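Local coordinates for purine nucleoside phosphorylase YlmD (PDB 6T1B), which catalyses the phosphorolysis of adenosine, inosine and S-methyl-5'-thioadenosine to the free base and a ribose 1-phosphate, and also deaminates adenosine, using zinc, at residues Gly27-His32 with Arg61-Trp66; Pro134-Val139 with Glu165-Ser170; His156-Trp161 with Leu225-Ala230; Phe252-Asp257 with Thr261-Ala266. All coordinates share one frame; numbering follows the deposited sequence.

Contact 1. Residues Gly27-His32 with Arg61-Trp66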
loop_
_atom_site.group_PDB
_atom_site.type_symbol
_atom_site.label_atom_id
_atom_site.label_comp_id
_atom_site.label_asym_id
_atom_site.label_seq_id
_atom_site.Cartn_x
_atom_site.Cartn_y
_atom_site.Cartn_z
ATOM N N GLY A 27 8.328 -3.850 2.087
ATOM C CA GLY A 27 8.744 -3.542 0.741
ATOM C C GLY A 27 7.581 -3.580 -0.223
ATOM O O GLY A 27 6.413 -3.705 0.162
ATOM N N LEU A 28 7.945 -3.457 -1.498
ATOM C CA LEU A 28 6.994 -3.513 -2.605
ATOM C C LEU A 28 7.685 -4.267 -3.739
ATOM O O LEU A 28 8.850 -3.995 -4.065
ATOM C CB LEU A 28 6.642 -2.114 -3.098
ATOM C CG LEU A 28 5.639 -2.000 -4.245
ATOM C CD1 LEU A 28 4.217 -2.251 -3.783
ATOM C CD2 LEU A 28 5.697 -0.640 -4.908
ATOM N N THR A 29 6.978 -5.235 -4.323
ATOM C CA THR A 29 7.587 -5.986 -5.425
ATOM C C THR A 29 7.644 -5.134 -6.693
ATOM O O THR A 29 6.922 -4.149 -6.831
ATOM C CB THR A 29 6.805 -7.279 -5.712
ATOM O OG1 THR A 29 5.449 -6.996 -6.037
ATOM C CG2 THR A 29 6.841 -8.201 -4.519
ATOM N N THR A 30 8.522 -5.540 -7.626
ATOM C CA THR A 30 8.522 -5.014 -8.985
ATOM C C THR A 30 7.912 -6.079 -9.893
ATOM O O THR A 30 7.551 -7.168 -9.455
ATOM C CB THR A 30 9.925 -4.674 -9.484
ATOM O OG1 THR A 30 10.590 -5.910 -9.741
ATOM C CG2 THR A 30 10.648 -3.801 -8.494
ATOM N N LYS A 31 7.838 -5.783 -11.177
ATOM C CA LYS A 31 7.080 -6.648 -12.066
ATOM C C LYS A 31 7.871 -7.844 -12.543
ATOM O O LYS A 31 7.318 -8.678 -13.273
ATOM C CB LYS A 31 6.579 -5.847 -13.280
ATOM C CG LYS A 31 7.648 -5.361 -14.145
ATOM C CD LYS A 31 7.282 -4.129 -14.985
ATOM C CE LYS A 31 5.975 -4.273 -15.737
ATOM N NZ LYS A 31 5.941 -3.289 -16.898
ATOM N N HIS A 32 9.160 -7.951 -12.218
ATOM C CA HIS A 32 10.024 -8.952 -12.821
ATOM C C HIS A 32 10.326 -10.136 -11.906
ATOM O O HIS A 32 10.283 -10.027 -10.681
ATOM C CB HIS A 32 11.306 -8.281 -13.256
ATOM C CG HIS A 32 11.070 -7.229 -14.285
ATOM N ND1 HIS A 32 10.590 -7.529 -15.540
ATOM C CD2 HIS A 32 11.178 -5.881 -14.220
ATOM C CE1 HIS A 32 10.443 -6.402 -16.219
ATOM N NE2 HIS A 32 10.809 -5.394 -15.446
ATOM N N ARG A 61 4.685 -17.553 -4.013
ATOM C CA ARG A 61 5.667 -18.453 -3.415
ATOM C C ARG A 61 7.087 -17.967 -3.672
ATOM O O ARG A 61 7.968 -18.136 -2.818
ATOM C CB ARG A 61 5.484 -19.877 -3.949
ATOM C CG ARG A 61 4.186 -20.522 -3.463
ATOM C CD ARG A 61 4.168 -22.013 -3.613
ATOM N NE ARG A 61 3.070 -22.604 -2.850
ATOM C CZ ARG A 61 3.003 -22.665 -1.519
ATOM N NH1 ARG A 61 1.955 -23.232 -0.940
ATOM N NH2 ARG A 61 3.966 -22.155 -0.764
ATOM N N ARG A 62 7.329 -17.362 -4.831
ATOM C CA ARG A 62 8.665 -16.861 -5.145
ATOM C C ARG A 62 9.049 -15.718 -4.207
ATOM O O ARG A 62 10.135 -15.726 -3.621
ATOM C CB ARG A 62 8.715 -16.425 -6.605
ATOM C CG ARG A 62 10.078 -15.953 -7.073
ATOM C CD ARG A 62 11.016 -17.111 -7.225
ATOM N NE ARG A 62 10.707 -17.873 -8.423
ATOM C CZ ARG A 62 11.107 -19.120 -8.637
ATOM N NH1 ARG A 62 10.786 -19.714 -9.773
ATOM N NH2 ARG A 62 11.805 -19.776 -7.710
ATOM N N LEU A 63 8.148 -14.761 -4.005
ATOM C CA LEU A 63 8.407 -13.693 -3.031
ATOM C C LEU A 63 8.626 -14.280 -1.636
ATOM O O LEU A 63 9.533 -13.862 -0.907
ATOM C CB LEU A 63 7.264 -12.681 -2.996
ATOM C CG LEU A 63 7.433 -11.593 -1.922
ATOM C CD1 LEU A 63 8.702 -10.767 -2.176
ATOM C CD2 LEU A 63 6.207 -10.699 -1.824
ATOM N N ALA A 64 7.791 -15.244 -1.242
ATOM C CA ALA A 64 7.972 -15.886 0.052
ATOM C C ALA A 64 9.379 -16.456 0.201
ATOM O O ALA A 64 9.973 -16.376 1.277
ATOM C CB ALA A 64 6.913 -16.971 0.281
ATOM N N GLU A 65 9.927 -17.022 -0.875
ATOM C CA GLU A 65 11.296 -17.533 -0.872
ATOM C C GLU A 65 12.294 -16.391 -0.727
ATOM O O GLU A 65 13.208 -16.460 0.102
ATOM C CB GLU A 65 11.502 -18.324 -2.172
ATOM C CG GLU A 65 12.929 -18.698 -2.553
ATOM C CD GLU A 65 13.027 -19.120 -4.025
ATOM O OE1 GLU A 65 12.014 -19.608 -4.576
ATOM O OE2 GLU A 65 14.101 -18.948 -4.644
ATOM N N TRP A 66 12.114 -15.316 -1.490
ATOM C CA TRP A 66 13.029 -14.185 -1.383
ATOM C C TRP A 66 13.036 -13.597 0.026
ATOM O O TRP A 66 14.097 -13.209 0.541
ATOM C CB TRP A 66 12.626 -13.093 -2.368
ATOM C CG TRP A 66 12.715 -13.434 -3.807
ATOM C CD1 TRP A 66 13.418 -14.468 -4.389
ATOM C CD2 TRP A 66 12.075 -12.725 -4.867
ATOM N NE1 TRP A 66 13.236 -14.430 -5.751
ATOM C CE2 TRP A 66 12.429 -13.373 -6.073
ATOM C CE3 TRP A 66 11.254 -11.601 -4.921
ATOM C CZ2 TRP A 66 11.958 -12.931 -7.314
ATOM C CZ3 TRP A 66 10.792 -11.160 -6.150
ATOM C CH2 TRP A 66 11.166 -11.833 -7.340
#
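Thr29 and Leu63 meet through methyl groups alone: CG2 of the threonine lies 3.7 Å from CD2 of Leu63 and 3.9 Å from its CD1, touching both branches of the leucine fork. The two side chains cross at a slant. Leu63 extends from its helix with CG anti to the backbone N (chi1 176°), which carries the fork out toward the strand. In Thr29, OG1 sits between the backbone N and the carbonyl carbon (chi1 58°), hydrogen-bonded to the backbone N of Leu265 in the adjacent strand, which leaves CG2 anti to the carbonyl carbon and facing the helix.

The arrangement is a helix packed beside a mixed sheet: helix 53-67 rests its apolar side near the end of strand 25-29, and Leu63 also touches Leu265 of strand 264-269 and Trp74 of strand 74-75.

A second, lighter touch lies nearly one helical turn further on, where Trp66 presents the edge of its indole to the loop that follows the strand. Its CH2 comes to 3.9 Å from the backbone O of His32, near the ring plane. One face of the same indole is covered by the aliphatic part of Arg62, whose CG stands 3.3 Å above the plane toward the rim. The guanidinium of Arg62 continues to Glu65, with NH2 3.1 Å from OE1 in a salt bridge on the syn side of the carboxylate.

Contact 2. Residues Pro134-Val139 with Glu165-Ser170; sequences PSAGLV and EHIAPS
Ala136, Leu138 and Ile167 form a small apolar cluster at one end of a sheet, where the turn between strands 127-133 and 138-144 meets the loop leaving helix 153-163. The turn carries a G1 beta bulge: Gly137, with positive phi, and Leu138 both face Ala133.

Apolar contact accounts for everything that passes between the segments. Leu138 and Ile167 reach toward each other tip to tip, and CD1 of the leucine stands 3.4 Å from CG1 of the isoleucine, tighter than ordinary van der Waals contact. Ile167 sends its longer branch into the cluster because CG1 lies anti to the carbonyl carbon (chi1 -57°); the terminal CD1 then reaches CB of Ala136 at 3.6 Å. Tyr111 and Trp161 also pack against Leu138.

Polar interactions run out of the pair instead. Glu165 lends only its aliphatic base here, while its bent chain carries the carboxylate to a salt bridge with Lys87 and a hydrogen bond with Tyr111. At that aliphatic base, Leu138 CD1 approaches Glu165 CB at a slant, 4.0 Å away.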
loop_
_atom_site.group_PDB
_atom_site.type_symbol
_atom_site.label_atom_id
_atom_site.label_comp_id
_atom_site.label_asym_id
_atom_site.label_seq_id
_atom_site.Cartn_x
_atom_site.Cartn_y
_atom_site.Cartn_z
ATOM N N PRO A 134 7.421 1.203 16.238
ATOM C CA PRO A 134 8.449 0.207 16.587
ATOM C C PRO A 134 8.456 -0.176 18.047
ATOM O O PRO A 134 8.687 -1.344 18.383
ATOM C CB PRO A 134 9.762 0.896 16.192
ATOM C CG PRO A 134 9.392 1.902 15.197
ATOM C CD PRO A 134 8.009 2.386 15.571
ATOM N N SER A 135 8.242 0.786 18.942
ATOM C CA SER A 135 8.282 0.474 20.362
ATOM C C SER A 135 7.211 -0.555 20.697
ATOM O O SER A 135 7.470 -1.514 21.436
ATOM C CB SER A 135 8.114 1.754 21.177
ATOM O OG SER A 135 6.840 2.348 20.979
ATOM N N ALA A 136 6.023 -0.397 20.128
ATOM C CA ALA A 136 4.868 -1.215 20.466
ATOM C C ALA A 136 4.727 -2.453 19.602
ATOM O O ALA A 136 3.794 -3.236 19.810
ATOM C CB ALA A 136 3.597 -0.380 20.359
ATOM N N GLY A 137 5.578 -2.637 18.601
ATOM C CA GLY A 137 5.474 -3.820 17.773
ATOM C C GLY A 137 4.257 -3.848 16.873
ATOM O O GLY A 137 3.811 -4.929 16.487
ATOM N N LEU A 138 3.748 -2.689 16.446
ATOM C CA LEU A 138 2.626 -2.602 15.524
ATOM C C LEU A 138 3.140 -2.335 14.124
ATOM O O LEU A 138 4.055 -1.513 13.934
ATOM C CB LEU A 138 1.682 -1.453 15.891
ATOM C CG LEU A 138 0.627 -1.774 16.936
ATOM C CD1 LEU A 138 0.114 -0.536 17.632
ATOM C CD2 LEU A 138 -0.510 -2.524 16.241
ATOM N N VAL A 139 2.549 -3.021 13.157
ATOM C CA VAL A 139 2.749 -2.689 11.757
ATOM C C VAL A 139 1.369 -2.610 11.122
ATOM O O VAL A 139 0.438 -3.326 11.528
ATOM C CB VAL A 139 3.649 -3.697 11.002
ATOM C CG1 VAL A 139 5.066 -3.679 11.555
ATOM C CG2 VAL A 139 3.045 -5.116 11.016
ATOM N N GLU A 165 -5.538 0.674 20.383
ATOM C CA GLU A 165 -4.226 0.165 20.771
ATOM C C GLU A 165 -3.475 1.094 21.713
ATOM O O GLU A 165 -2.408 0.717 22.215
ATOM C CB GLU A 165 -3.375 -0.131 19.523
ATOM C CG GLU A 165 -4.126 -0.864 18.406
ATOM C CD GLU A 165 -4.708 -2.212 18.813
ATOM O OE1 GLU A 165 -4.094 -2.897 19.642
ATOM O OE2 GLU A 165 -5.787 -2.586 18.280
ATOM N N HIS A 166 -4.029 2.277 22.021
ATOM C CA HIS A 166 -3.445 3.201 23.001
ATOM C C HIS A 166 -2.037 3.634 22.602
ATOM O O HIS A 166 -1.138 3.746 23.440
ATOM C CB HIS A 166 -3.528 2.608 24.407
ATOM C CG HIS A 166 -4.913 2.158 24.771
ATOM N ND1 HIS A 166 -5.257 0.828 24.910
ATOM C CD2 HIS A 166 -6.053 2.863 24.979
ATOM C CE1 HIS A 166 -6.541 0.736 25.212
ATOM N NE2 HIS A 166 -7.046 1.956 25.262
ATOM N N ILE A 167 -1.860 3.928 21.316
ATOM C CA ILE A 167 -0.603 4.413 20.753
ATOM C C ILE A 167 -0.802 5.874 20.382
ATOM O O ILE A 167 -1.667 6.193 19.554
ATOM C CB ILE A 167 -0.213 3.627 19.492
ATOM C CG1 ILE A 167 -0.112 2.131 19.795
ATOM C CG2 ILE A 167 1.108 4.152 18.908
ATOM C CD1 ILE A 167 0.816 1.796 20.904
ATOM N N ALA A 168 0.024 6.755 20.932
ATOM C CA ALA A 168 -0.028 8.153 20.525
ATOM C C ALA A 168 0.428 8.303 19.076
ATOM O O ALA A 168 1.329 7.595 18.622
ATOM C CB ALA A 168 0.871 9.010 21.416
ATOM N N PRO A 169 -0.176 9.217 18.311
ATOM C CA PRO A 169 0.307 9.440 16.939
ATOM C C PRO A 169 1.787 9.770 16.854
ATOM O O PRO A 169 2.424 9.460 15.838
ATOM C CB PRO A 169 -0.571 10.602 16.449
ATOM C CG PRO A 169 -1.836 10.452 17.232
ATOM C CD PRO A 169 -1.390 9.997 18.605
ATOM N N SER A 170 2.343 10.412 17.880
ATOM C CA SER A 170 3.764 10.727 17.896
ATOM C C SER A 170 4.648 9.484 17.898
ATOM O O SER A 170 5.853 9.593 17.645
ATOM C CB SER A 170 4.059 11.587 19.136
ATOM O OG SER A 170 3.703 10.863 20.307
#

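Contact 3. Residues His156-Trp161 with Leu225-Ala230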
loop_
_atom_site.group_PDB
_atom_site.type_symbol
_atom_site.label_atom_id
_atom_site.label_comp_id
_atom_site.label_asym_id
_atom_site.label_seq_id
_atom_site.Cartn_x
_atom_site.Cartn_y
_atom_site.Cartn_z
ATOM N N HIS A 156 -7.868 6.958 9.579
ATOM C CA HIS A 156 -8.577 5.897 10.288
ATOM C C HIS A 156 -7.592 4.926 10.929
ATOM O O HIS A 156 -7.801 4.498 12.071
ATOM C CB HIS A 156 -9.519 5.190 9.308
ATOM C CG HIS A 156 -10.454 4.203 9.938
ATOM N ND1 HIS A 156 -11.090 4.423 11.140
ATOM C CD2 HIS A 156 -10.903 3.006 9.495
ATOM C CE1 HIS A 156 -11.861 3.387 11.425
ATOM N NE2 HIS A 156 -11.759 2.509 10.447
ATOM N N MET A 157 -6.493 4.604 10.241
ATOM C CA MET A 157 -5.489 3.733 10.855
ATOM C C MET A 157 -4.952 4.380 12.129
ATOM O O MET A 157 -4.855 3.742 13.193
ATOM C CB MET A 157 -4.331 3.500 9.881
ATOM C CG MET A 157 -3.300 2.493 10.380
ATOM S SD MET A 157 -3.817 0.765 10.324
ATOM C CE MET A 157 -3.737 0.447 8.543
ATOM N N VAL A 158 -4.611 5.666 12.043
ATOM C CA VAL A 158 -4.076 6.385 13.195
ATOM C C VAL A 158 -5.088 6.380 14.328
ATOM O O VAL A 158 -4.749 6.118 15.493
ATOM C CB VAL A 158 -3.684 7.816 12.790
ATOM C CG1 VAL A 158 -3.206 8.593 14.005
ATOM C CG2 VAL A 158 -2.612 7.778 11.755
ATOM N N TRP A 159 -6.357 6.673 14.009
ATOM C CA TRP A 159 -7.406 6.690 15.020
ATOM C C TRP A 159 -7.550 5.337 15.706
ATOM O O TRP A 159 -7.752 5.270 16.927
ATOM C CB TRP A 159 -8.735 7.105 14.383
ATOM C CG TRP A 159 -9.871 7.223 15.343
ATOM C CD1 TRP A 159 -10.142 8.284 16.150
ATOM C CD2 TRP A 159 -10.899 6.254 15.586
ATOM N NE1 TRP A 159 -11.274 8.036 16.887
ATOM C CE2 TRP A 159 -11.762 6.799 16.557
ATOM C CE3 TRP A 159 -11.174 4.983 15.079
ATOM C CZ2 TRP A 159 -12.876 6.114 17.037
ATOM C CZ3 TRP A 159 -12.288 4.302 15.556
ATOM C CH2 TRP A 159 -13.123 4.872 16.526
ATOM N N LEU A 160 -7.486 4.252 14.936
ATOM C CA LEU A 160 -7.607 2.928 15.541
ATOM C C LEU A 160 -6.421 2.637 16.447
ATOM O O LEU A 160 -6.593 2.093 17.543
ATOM C CB LEU A 160 -7.718 1.847 14.471
ATOM C CG LEU A 160 -9.023 1.835 13.674
ATOM C CD1 LEU A 160 -8.935 0.881 12.481
ATOM C CD2 LEU A 160 -10.182 1.455 14.555
ATOM N N TRP A 161 -5.212 3.011 16.025
ATOM C CA TRP A 161 -4.054 2.760 16.874
ATOM C C TRP A 161 -4.152 3.555 18.170
ATOM O O TRP A 161 -3.781 3.062 19.243
ATOM C CB TRP A 161 -2.762 3.047 16.126
ATOM C CG TRP A 161 -2.435 2.012 15.094
ATOM C CD1 TRP A 161 -3.288 1.099 14.535
ATOM C CD2 TRP A 161 -1.154 1.772 14.482
ATOM N NE1 TRP A 161 -2.619 0.322 13.620
ATOM C CE2 TRP A 161 -1.300 0.705 13.592
ATOM C CE3 TRP A 161 0.111 2.338 14.649
ATOM C CZ2 TRP A 161 -0.242 0.224 12.835
ATOM C CZ3 TRP A 161 1.150 1.860 13.896
ATOM C CH2 TRP A 161 0.973 0.818 13.002
ATOM N N LEU A 225 -0.969 14.823 3.981
ATOM C CA LEU A 225 -1.656 15.908 4.674
ATOM C C LEU A 225 -2.665 15.362 5.673
ATOM O O LEU A 225 -2.812 15.895 6.779
ATOM C CB LEU A 225 -2.333 16.823 3.652
ATOM C CG LEU A 225 -1.387 17.626 2.758
ATOM C CD1 LEU A 225 -2.170 18.258 1.608
ATOM C CD2 LEU A 225 -0.670 18.687 3.535
ATOM N N GLN A 226 -3.358 14.279 5.308
ATOM C CA GLN A 226 -4.289 13.661 6.245
ATOM C C GLN A 226 -3.556 13.110 7.463
ATOM O O GLN A 226 -4.035 13.247 8.589
ATOM C CB GLN A 226 -5.087 12.547 5.578
ATOM C CG GLN A 226 -6.187 13.057 4.662
ATOM C CD GLN A 226 -7.018 11.925 4.073
ATOM O OE1 GLN A 226 -6.930 10.787 4.509
ATOM N NE2 GLN A 226 -7.853 12.255 3.096
ATOM N N LEU A 227 -2.414 12.443 7.242
ATOM C CA LEU A 227 -1.665 11.876 8.360
ATOM C C LEU A 227 -1.175 12.961 9.297
ATOM O O LEU A 227 -1.215 12.795 10.521
ATOM C CB LEU A 227 -0.481 11.065 7.850
ATOM C CG LEU A 227 -0.893 9.778 7.155
ATOM C CD1 LEU A 227 0.239 9.261 6.281
ATOM C CD2 LEU A 227 -1.289 8.698 8.143
ATOM N N LEU A 228 -0.681 14.066 8.737
ATOM C CA LEU A 228 -0.277 15.197 9.558
ATOM C C LEU A 228 -1.444 15.686 10.397
ATOM O O LEU A 228 -1.305 15.921 11.598
ATOM C CB LEU A 228 0.250 16.316 8.661
ATOM C CG LEU A 228 1.591 16.037 8.003
ATOM C CD1 LEU A 228 1.831 16.976 6.817
ATOM C CD2 LEU A 228 2.709 16.156 9.032
ATOM N N ALA A 229 -2.618 15.816 9.777
ATOM C CA ALA A 229 -3.791 16.294 10.509
ATOM C C ALA A 229 -4.208 15.326 11.605
ATOM O O ALA A 229 -4.746 15.750 12.636
ATOM C CB ALA A 229 -4.954 16.509 9.537
ATOM N N ALA A 230 -3.961 14.026 11.416
ATOM C CA ALA A 230 -4.276 13.029 12.435
ATOM C C ALA A 230 -3.241 12.963 13.552
ATOM O O ALA A 230 -3.439 12.222 14.520
ATOM C CB ALA A 230 -4.418 11.648 11.784
#
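Val158 supplies the contact from residues 156-161, and its two methyl groups take different partners. CG1 is anti to the backbone N (chi1 177°) and faces Ala230, standing 3.7 Å from that residue's backbone O and 4.0 Å from its CB. The same torsion sets CG2 beside the backbone N, from where it approaches CD2 of Leu227 at 4.0 Å. A beta-branched side chain can therefore bridge two positions, three residues apart, at the end of the opposing segment.

Leu227 CB does not point at Val158, but with CG anti to the carbonyl carbon (chi1 -70°) and chi2 at 161° the end of the chain comes nearer, meeting it at a slant. Ala230 needs no such adjustment: its CB points toward the other helix, close to both CB and CG1 of Val158. The CA atoms of Val158 and Ala230 are 6.7 Å apart.

This is plain helix-helix packing. Beneath the pair, Met157 and Leu227 both rest on Phe131 of strand 127-133, while Met157 extends also to strand 85-87 and Leu227 to strand 237-239, so helices 153-163 and 219-229 lie side by side on one mixed sheet.

Contact 4. Residues Phe252-Asp257 with Thr261-Ala266. With NOS (inosine), chain B.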
loop_
_atom_site.group_PDB
_atom_site.type_symbol
_atom_site.label_atom_id
_atom_site.label_comp_id
_atom_site.label_asym_id
_atom_site.label_seq_id
_atom_site.Cartn_x
_atom_site.Cartn_y
_atom_site.Cartn_z
ATOM N N PHE A 252 3.766 -2.434 -12.819
ATOM C CA PHE A 252 2.448 -2.446 -13.420
ATOM C C PHE A 252 1.769 -1.120 -13.093
ATOM O O PHE A 252 1.953 -0.561 -12.015
ATOM C CB PHE A 252 1.581 -3.551 -12.829
ATOM C CG PHE A 252 2.170 -4.931 -12.948
ATOM C CD1 PHE A 252 2.534 -5.644 -11.792
ATOM C CD2 PHE A 252 2.346 -5.548 -14.174
ATOM C CE1 PHE A 252 3.078 -6.927 -11.901
ATOM C CE2 PHE A 252 2.885 -6.810 -14.268
ATOM C CZ PHE A 252 3.224 -7.504 -13.114
ATOM N N SER A 253 0.919 -0.650 -14.002
ATOM C CA SER A 253 0.168 0.576 -13.786
ATOM C C SER A 253 -1.209 0.419 -14.407
ATOM O O SER A 253 -1.322 0.304 -15.623
ATOM C CB SER A 253 0.877 1.783 -14.409
ATOM O OG SER A 253 0.055 2.929 -14.398
ATOM N N HIS A 254 -2.242 0.447 -13.574
ATOM C CA HIS A 254 -3.605 0.374 -14.100
ATOM C C HIS A 254 -3.868 1.435 -15.150
ATOM O O HIS A 254 -4.492 1.157 -16.180
ATOM C CB HIS A 254 -4.562 0.521 -12.922
ATOM C CG HIS A 254 -5.998 0.595 -13.317
ATOM N ND1 HIS A 254 -6.735 -0.527 -13.619
ATOM C CD2 HIS A 254 -6.828 1.651 -13.466
ATOM C CE1 HIS A 254 -7.961 -0.166 -13.942
ATOM N NE2 HIS A 254 -8.045 1.152 -13.861
ATOM N N ARG A 255 -3.392 2.657 -14.924
ATOM C CA ARG A 255 -3.654 3.726 -15.876
ATOM C C ARG A 255 -2.808 3.565 -17.133
ATOM O O ARG A 255 -3.331 3.614 -18.252
ATOM C CB ARG A 255 -3.445 5.098 -15.249
ATOM C CG ARG A 255 -3.786 6.230 -16.216
ATOM C CD ARG A 255 -3.915 7.579 -15.522
ATOM N NE ARG A 255 -5.238 7.759 -14.932
ATOM C CZ ARG A 255 -6.028 8.814 -15.130
ATOM N NH1 ARG A 255 -5.638 9.829 -15.896
ATOM N NH2 ARG A 255 -7.210 8.856 -14.534
ATOM N N ARG A 256 -1.483 3.388 -16.977
ATOM C CA ARG A 256 -0.629 3.358 -18.168
ATOM C C ARG A 256 -0.937 2.138 -19.018
ATOM O O ARG A 256 -0.885 2.196 -20.251
ATOM C CB ARG A 256 0.845 3.316 -17.763
ATOM C CG ARG A 256 1.835 3.406 -18.924
ATOM C CD ARG A 256 3.241 2.991 -18.519
ATOM N NE ARG A 256 3.204 1.611 -18.088
ATOM C CZ ARG A 256 3.588 1.145 -16.900
ATOM N NH1 ARG A 256 4.132 1.921 -15.985
ATOM N NH2 ARG A 256 3.446 -0.137 -16.667
ATOM N N ASP A 257 -1.232 1.021 -18.374
ATOM C CA ASP A 257 -1.463 -0.257 -19.032
ATOM C C ASP A 257 -2.926 -0.414 -19.443
ATOM O O ASP A 257 -3.345 -1.512 -19.850
ATOM C CB ASP A 257 -1.008 -1.434 -18.171
ATOM C CG ASP A 257 0.479 -1.393 -17.830
ATOM O OD1 ASP A 257 1.262 -0.795 -18.607
ATOM O OD2 ASP A 257 0.871 -1.982 -16.801
ATOM N N THR A 261 -3.613 -5.400 -16.373
ATOM C CA THR A 261 -2.235 -5.456 -15.928
ATOM C C THR A 261 -2.168 -6.246 -14.627
ATOM O O THR A 261 -3.190 -6.625 -14.038
ATOM C CB THR A 261 -1.653 -4.043 -15.789
ATOM O OG1 THR A 261 -0.221 -4.137 -15.691
ATOM C CG2 THR A 261 -2.253 -3.293 -14.621
ATOM N N GLY A 262 -0.928 -6.483 -14.188
ATOM C CA GLY A 262 -0.691 -7.190 -12.953
ATOM C C GLY A 262 -0.807 -6.272 -11.745
ATOM O O GLY A 262 -1.178 -5.094 -11.815
ATOM N N ARG A 263 -0.486 -6.855 -10.603
ATOM C CA ARG A 263 -0.375 -6.136 -9.351
ATOM C C ARG A 263 0.948 -6.437 -8.660
ATOM O O ARG A 263 1.400 -7.590 -8.618
ATOM C CB ARG A 263 -1.497 -6.533 -8.392
ATOM C CG ARG A 263 -2.893 -6.267 -8.898
ATOM C CD ARG A 263 -3.176 -4.780 -8.952
ATOM N NE ARG A 263 -4.538 -4.491 -9.381
ATOM C CZ ARG A 263 -4.887 -4.213 -10.632
ATOM N NH1 ARG A 263 -3.986 -4.181 -11.602
ATOM N NH2 ARG A 263 -6.158 -3.965 -10.933
ATOM N N MET A 264 1.560 -5.381 -8.138
ATOM C CA MET A 264 2.643 -5.552 -7.194
ATOM C C MET A 264 2.051 -5.871 -5.818
ATOM O O MET A 264 0.889 -5.580 -5.548
ATOM C CB MET A 264 3.452 -4.272 -7.066
ATOM C CG MET A 264 4.200 -3.812 -8.309
ATOM S SD MET A 264 3.250 -2.860 -9.502
ATOM C CE MET A 264 3.031 -1.299 -8.635
ATOM N N LEU A 265 2.866 -6.463 -4.951
ATOM C CA LEU A 265 2.472 -6.690 -3.570
ATOM C C LEU A 265 3.284 -5.743 -2.693
ATOM O O LEU A 265 4.522 -5.727 -2.780
ATOM C CB LEU A 265 2.797 -8.105 -3.128
ATOM C CG LEU A 265 2.104 -8.595 -1.866
ATOM C CD1 LEU A 265 0.643 -8.948 -2.208
ATOM C CD2 LEU A 265 2.847 -9.740 -1.232
ATOM N N ALA A 266 2.588 -4.976 -1.874
ATOM C CA ALA A 266 3.183 -4.281 -0.739
ATOM C C ALA A 266 3.039 -5.191 0.467
ATOM O O ALA A 266 2.012 -5.858 0.643
ATOM C CB ALA A 266 2.442 -2.979 -0.458
HETATM N N9 NOS B . -7.140 -6.936 -7.166
HETATM C C4 NOS B . -6.777 -7.422 -5.965
HETATM N N3 NOS B . -6.889 -6.908 -4.579
HETATM C C2 NOS B . -6.427 -7.718 -3.488
HETATM N N1 NOS B . -5.856 -9.016 -3.709
HETATM C C6 NOS B . -5.723 -9.555 -5.009
HETATM O O6 NOS B . -5.224 -10.641 -5.128
HETATM C C5 NOS B . -6.226 -8.665 -6.163
HETATM N N7 NOS B . -6.209 -8.878 -7.442
HETATM C C8 NOS B . -6.769 -7.848 -8.071
HETATM C "C5'" NOS B . -5.981 -3.111 -5.577
HETATM O "O5'" NOS B . -5.137 -2.049 -6.015
HETATM C "C4'" NOS B . -7.011 -3.451 -6.624
HETATM O "O4'" NOS B . -6.626 -4.694 -7.253
HETATM C "C1'" NOS B . -7.721 -5.585 -7.281
HETATM C "C2'" NOS B . -8.669 -5.143 -6.171
HETATM O "O2'" NOS B . -10.009 -5.489 -6.495
HETATM C "C3'" NOS B . -8.444 -3.631 -6.122
HETATM O "O3'" NOS B . -9.346 -2.983 -7.035
HETATM O O HOH W 1 -5.611 -2.998 -13.583
#
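Phe252 lays one ring face over Gly262 in a CH-pi contact, the glycine CA 3.5 Å from the ring centroid and 7° off its normal. This tight core belongs to a loop that doubles back into strand 264-269 beside the inosine pocket and carries an ST motif, in which Ser253 OG, also bonded to Asp125, accepts from Arg256 N; Met264 SD makes an oblique Met-aromatic contact with the ring.

OD2 of Asp257 accepts two hydrogen bonds from opposite faces of the carboxylate: Thr261 OG1 at 2.7 Å and the backbone N of Ser253. Its other oxygen forms a salt bridge with Arg256. An alanine here is likely to leave the Thr261 hydroxyl and Ser253 amide without their acceptor and Arg256 without its salt-bridge partner in this loop.

Packing is looser at exposed His254, where a water joins ND1, at 2.7 Å, to Arg263 NH1. That NH1 also bonds Gly262 O, fixing the guanidinium while Arg263 NE donates almost straight (175°) to O4' of inosine, 3.0 Å away.

Overall arrangement
The four contacts form two touching pairs. Contacts 1 and 4, centres about 14 Å apart, meet across neighbouring strands 25-29 and 264-269: besides the Thr29-Leu265 hydrogen bond, Leu63 CD2 packs 3.5 Å from Leu265 CD2. Contact 4 supplies Arg263 to the inosine pocket, and the side chain of Thr29 in contact 1 is about 7 Å from that of Arg263. Contacts 2 and 3, centres about 12 Å apart, alternate along the chain and are joined where Ile167 N lies 3.0 Å from Trp161 O, a probable hydrogen bond; both lie away from the inosine pocket and the two zinc sites. Contact 4 is about 31 Å from contact 2 and 26 Å from contact 3, centre to centre.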